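Local coordinates for protein C-X-C motif chemokine 13 (Homo sapiens, PDB 7JNY) that attracts B lymphocytes as a secreted CXC chemokine that binds the receptor CXCR5, at residues Arg25-Gln31 and Glu43-Lys49. Residues are numbered along the deposited sequence; the frame is centred on the assembly and turned at random.
Sequences RFIDRIQ and EIIVWKK
Arg25 O accepts a hydrogen bond from Lys49 NZ, 2.9 Å away and above the carbonyl plane, just outside the antiparallel hairpin of strands 27-33 and 43-48 in the chemokine sheet. A water bridges the same ammonium to Ile27 O, and Phe26 O accepts a hydrogen bond from Lys49 N. Ile27 lays CG1 on Val46 CG1 (3.6 Å) on the face covered by helix 61-72, where Met66 touches both Ile27 and Ile30. At Asp28 and Arg29 the strand makes a classic beta bulge: both backbone N atoms turn to Trp47 O, Asp28 N at 2.8 Å and Arg29 N in a weak bond at 3.3 Å. Trp47 N returns a bond to Arg29 O. On the other face, a turn about CG-CD (chi3 -97°) carries the Arg29 guanidinium, tilted 43° to the ring, over the Trp47 indole in a cation-pi contact, NH2 lying closest, while NH1 salt-bridges Glu4. Ile30 CG2 packs on Ile44 CG2 beneath the helix. Gln31 and Ile45 exchange backbone N-H...O bonds; Gln31 NE2 bonds Glu4 OE1, and OE1 accepts one from Trp47 NE1. A leucine replacing Trp47 would probably leave the guanidinium without its aromatic platform and OE1 without this donor, which stands 3.0 Å from OE1, almost perpendicularly above the amide plane.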
loop_
_atom_site.group_PDB
_atom_site.type_symbol
_atom_site.label_atom_id
_atom_site.label_comp_id
_atom_site.label_asym_id
_atom_site.label_seq_id
_atom_site.Cartn_x
_atom_site.Cartn_y
_atom_site.Cartn_z
ATOM N N ARG A 25 -5.613 -7.879 -9.006
ATOM C CA ARG A 25 -5.130 -8.130 -10.360
ATOM C C ARG A 25 -4.738 -6.846 -11.080
ATOM O O ARG A 25 -4.054 -6.911 -12.102
ATOM C CB ARG A 25 -6.197 -8.864 -11.184
ATOM C CG ARG A 25 -7.555 -8.167 -11.307
ATOM C CD ARG A 25 -8.301 -8.572 -12.595
ATOM N NE ARG A 25 -8.830 -9.929 -12.500
ATOM C CZ ARG A 25 -8.247 -11.001 -13.032
ATOM N NH1 ARG A 25 -7.242 -10.893 -13.888
ATOM N NH2 ARG A 25 -8.681 -12.217 -12.697
ATOM N N PHE A 26 -5.167 -5.677 -10.592
ATOM C CA PHE A 26 -4.852 -4.416 -11.255
ATOM C C PHE A 26 -3.660 -3.708 -10.629
ATOM O O PHE A 26 -3.320 -2.603 -11.050
ATOM C CB PHE A 26 -6.063 -3.481 -11.263
ATOM C CG PHE A 26 -7.206 -3.991 -12.060
ATOM C CD1 PHE A 26 -7.024 -4.315 -13.394
ATOM C CD2 PHE A 26 -8.461 -4.155 -11.501
ATOM C CE1 PHE A 26 -8.058 -4.810 -14.147
ATOM C CE2 PHE A 26 -9.505 -4.644 -12.264
ATOM C CZ PHE A 26 -9.302 -4.970 -13.587
ATOM N N ILE A 27 -3.005 -4.328 -9.661
ATOM C CA ILE A 27 -1.981 -3.680 -8.861
ATOM C C ILE A 27 -0.615 -4.150 -9.350
ATOM O O ILE A 27 -0.321 -5.354 -9.364
ATOM C CB ILE A 27 -2.199 -3.964 -7.366
ATOM C CG1 ILE A 27 -3.487 -3.301 -6.901
ATOM C CG2 ILE A 27 -1.039 -3.454 -6.567
ATOM C CD1 ILE A 27 -3.933 -3.656 -5.495
ATOM N N ASP A 28 0.212 -3.196 -9.778
ATOM C CA ASP A 28 1.590 -3.487 -10.151
ATOM C C ASP A 28 2.524 -3.331 -8.961
ATOM O O ASP A 28 3.445 -4.120 -8.782
ATOM C CB ASP A 28 2.090 -2.543 -11.236
ATOM C CG ASP A 28 1.674 -2.973 -12.621
ATOM O OD1 ASP A 28 1.421 -4.169 -12.830
ATOM O OD2 ASP A 28 1.635 -2.111 -13.506
ATOM N N ARG A 29 2.339 -2.279 -8.168
ATOM C CA ARG A 29 3.177 -2.053 -7.004
ATOM C C ARG A 29 2.328 -1.473 -5.892
ATOM O O ARG A 29 1.403 -0.689 -6.154
ATOM C CB ARG A 29 4.280 -1.027 -7.219
ATOM C CG ARG A 29 5.334 -1.252 -8.242
ATOM C CD ARG A 29 6.443 -0.256 -7.877
ATOM N NE ARG A 29 6.328 0.962 -8.674
ATOM C CZ ARG A 29 7.108 2.029 -8.551
ATOM N NH1 ARG A 29 8.068 2.087 -7.641
ATOM N NH2 ARG A 29 6.923 3.061 -9.365
ATOM N N ILE A 30 2.732 -1.748 -4.655
ATOM C CA ILE A 30 2.183 -1.056 -3.489
ATOM C C ILE A 30 3.340 -0.467 -2.693
ATOM O O ILE A 30 4.293 -1.179 -2.367
ATOM C CB ILE A 30 1.367 -1.993 -2.597
ATOM C CG1 ILE A 30 0.119 -2.492 -3.321
ATOM C CG2 ILE A 30 0.986 -1.296 -1.316
ATOM C CD1 ILE A 30 -0.367 -3.804 -2.763
ATOM N N GLN A 31 3.247 0.815 -2.346
ATOM C CA GLN A 31 4.311 1.492 -1.620
ATOM C C GLN A 31 3.780 1.871 -0.254
ATOM O O GLN A 31 2.748 2.549 -0.151
ATOM C CB GLN A 31 4.765 2.749 -2.346
ATOM C CG GLN A 31 5.342 2.478 -3.712
ATOM C CD GLN A 31 5.767 3.748 -4.378
ATOM O OE1 GLN A 31 5.055 4.748 -4.321
ATOM N NE2 GLN A 31 6.909 3.720 -5.048
ATOM N N GLU A 43 1.209 6.257 4.892
ATOM C CA GLU A 43 0.678 6.417 3.546
ATOM C C GLU A 43 0.831 5.087 2.811
ATOM O O GLU A 43 1.752 4.318 3.080
ATOM C CB GLU A 43 1.373 7.538 2.790
ATOM C CG GLU A 43 1.157 8.907 3.468
ATOM C CD GLU A 43 1.625 10.070 2.605
ATOM O OE1 GLU A 43 2.771 10.015 2.117
ATOM O OE2 GLU A 43 0.863 11.010 2.435
ATOM N N ILE A 44 -0.119 4.794 1.930
ATOM C CA ILE A 44 -0.096 3.566 1.126
ATOM C C ILE A 44 -0.446 3.995 -0.286
ATOM O O ILE A 44 -1.548 4.505 -0.526
ATOM C CB ILE A 44 -1.069 2.490 1.620
ATOM C CG1 ILE A 44 -0.765 2.076 3.071
ATOM C CG2 ILE A 44 -1.005 1.277 0.666
ATOM C CD1 ILE A 44 -1.556 0.858 3.591
ATOM N N ILE A 45 0.490 3.831 -1.214
ATOM C CA ILE A 45 0.302 4.282 -2.589
ATOM C C ILE A 45 0.237 3.056 -3.498
ATOM O O ILE A 45 1.157 2.229 -3.503
ATOM C CB ILE A 45 1.419 5.228 -3.022
ATOM C CG1 ILE A 45 1.476 6.414 -2.029
ATOM C CG2 ILE A 45 1.174 5.695 -4.429
ATOM C CD1 ILE A 45 2.637 7.330 -2.249
ATOM N N VAL A 46 -0.834 2.938 -4.258
ATOM C CA VAL A 46 -1.065 1.776 -5.130
ATOM C C VAL A 46 -0.844 2.178 -6.578
ATOM O O VAL A 46 -1.498 3.103 -7.092
ATOM C CB VAL A 46 -2.476 1.204 -4.938
ATOM C CG1 VAL A 46 -2.713 0.051 -5.933
ATOM C CG2 VAL A 46 -2.666 0.741 -3.507
ATOM N N TRP A 47 0.070 1.473 -7.246
ATOM C CA TRP A 47 0.359 1.712 -8.658
ATOM C C TRP A 47 -0.429 0.720 -9.478
ATOM O O TRP A 47 -0.132 -0.480 -9.453
ATOM C CB TRP A 47 1.846 1.578 -8.951
ATOM C CG TRP A 47 2.600 2.612 -8.273
ATOM C CD1 TRP A 47 2.659 2.831 -6.930
ATOM C CD2 TRP A 47 3.359 3.639 -8.888
ATOM N NE1 TRP A 47 3.453 3.918 -6.666
ATOM C CE2 TRP A 47 3.890 4.436 -7.857
ATOM C CE3 TRP A 47 3.659 3.960 -10.218
ATOM C CZ2 TRP A 47 4.707 5.535 -8.111
ATOM C CZ3 TRP A 47 4.470 5.048 -10.470
ATOM C CH2 TRP A 47 4.984 5.825 -9.420
ATOM N N LYS A 48 -1.408 1.223 -10.217
ATOM C CA LYS A 48 -2.323 0.360 -10.946
ATOM C C LYS A 48 -1.831 0.087 -12.359
ATOM O O LYS A 48 -1.021 0.825 -12.924
ATOM C CB LYS A 48 -3.731 0.962 -10.982
ATOM C CG LYS A 48 -4.419 0.860 -9.624
ATOM C CD LYS A 48 -5.696 1.684 -9.490
ATOM C CE LYS A 48 -6.749 1.395 -10.552
ATOM N NZ LYS A 48 -7.930 2.291 -10.358
ATOM N N LYS A 49 -2.338 -1.017 -12.929
ATOM C CA LYS A 49 -1.818 -1.447 -14.211
ATOM C C LYS A 49 -2.115 -0.430 -15.297
ATOM O O LYS A 49 -1.318 -0.277 -16.225
ATOM C CB LYS A 49 -2.381 -2.826 -14.561
ATOM C CG LYS A 49 -1.383 -3.893 -14.127
ATOM C CD LYS A 49 -1.936 -5.293 -14.080
ATOM C CE LYS A 49 -0.816 -6.258 -13.708
ATOM N NZ LYS A 49 -1.262 -7.327 -12.776
HETATM O O HOH W 1 -0.413 -7.859 -9.991
#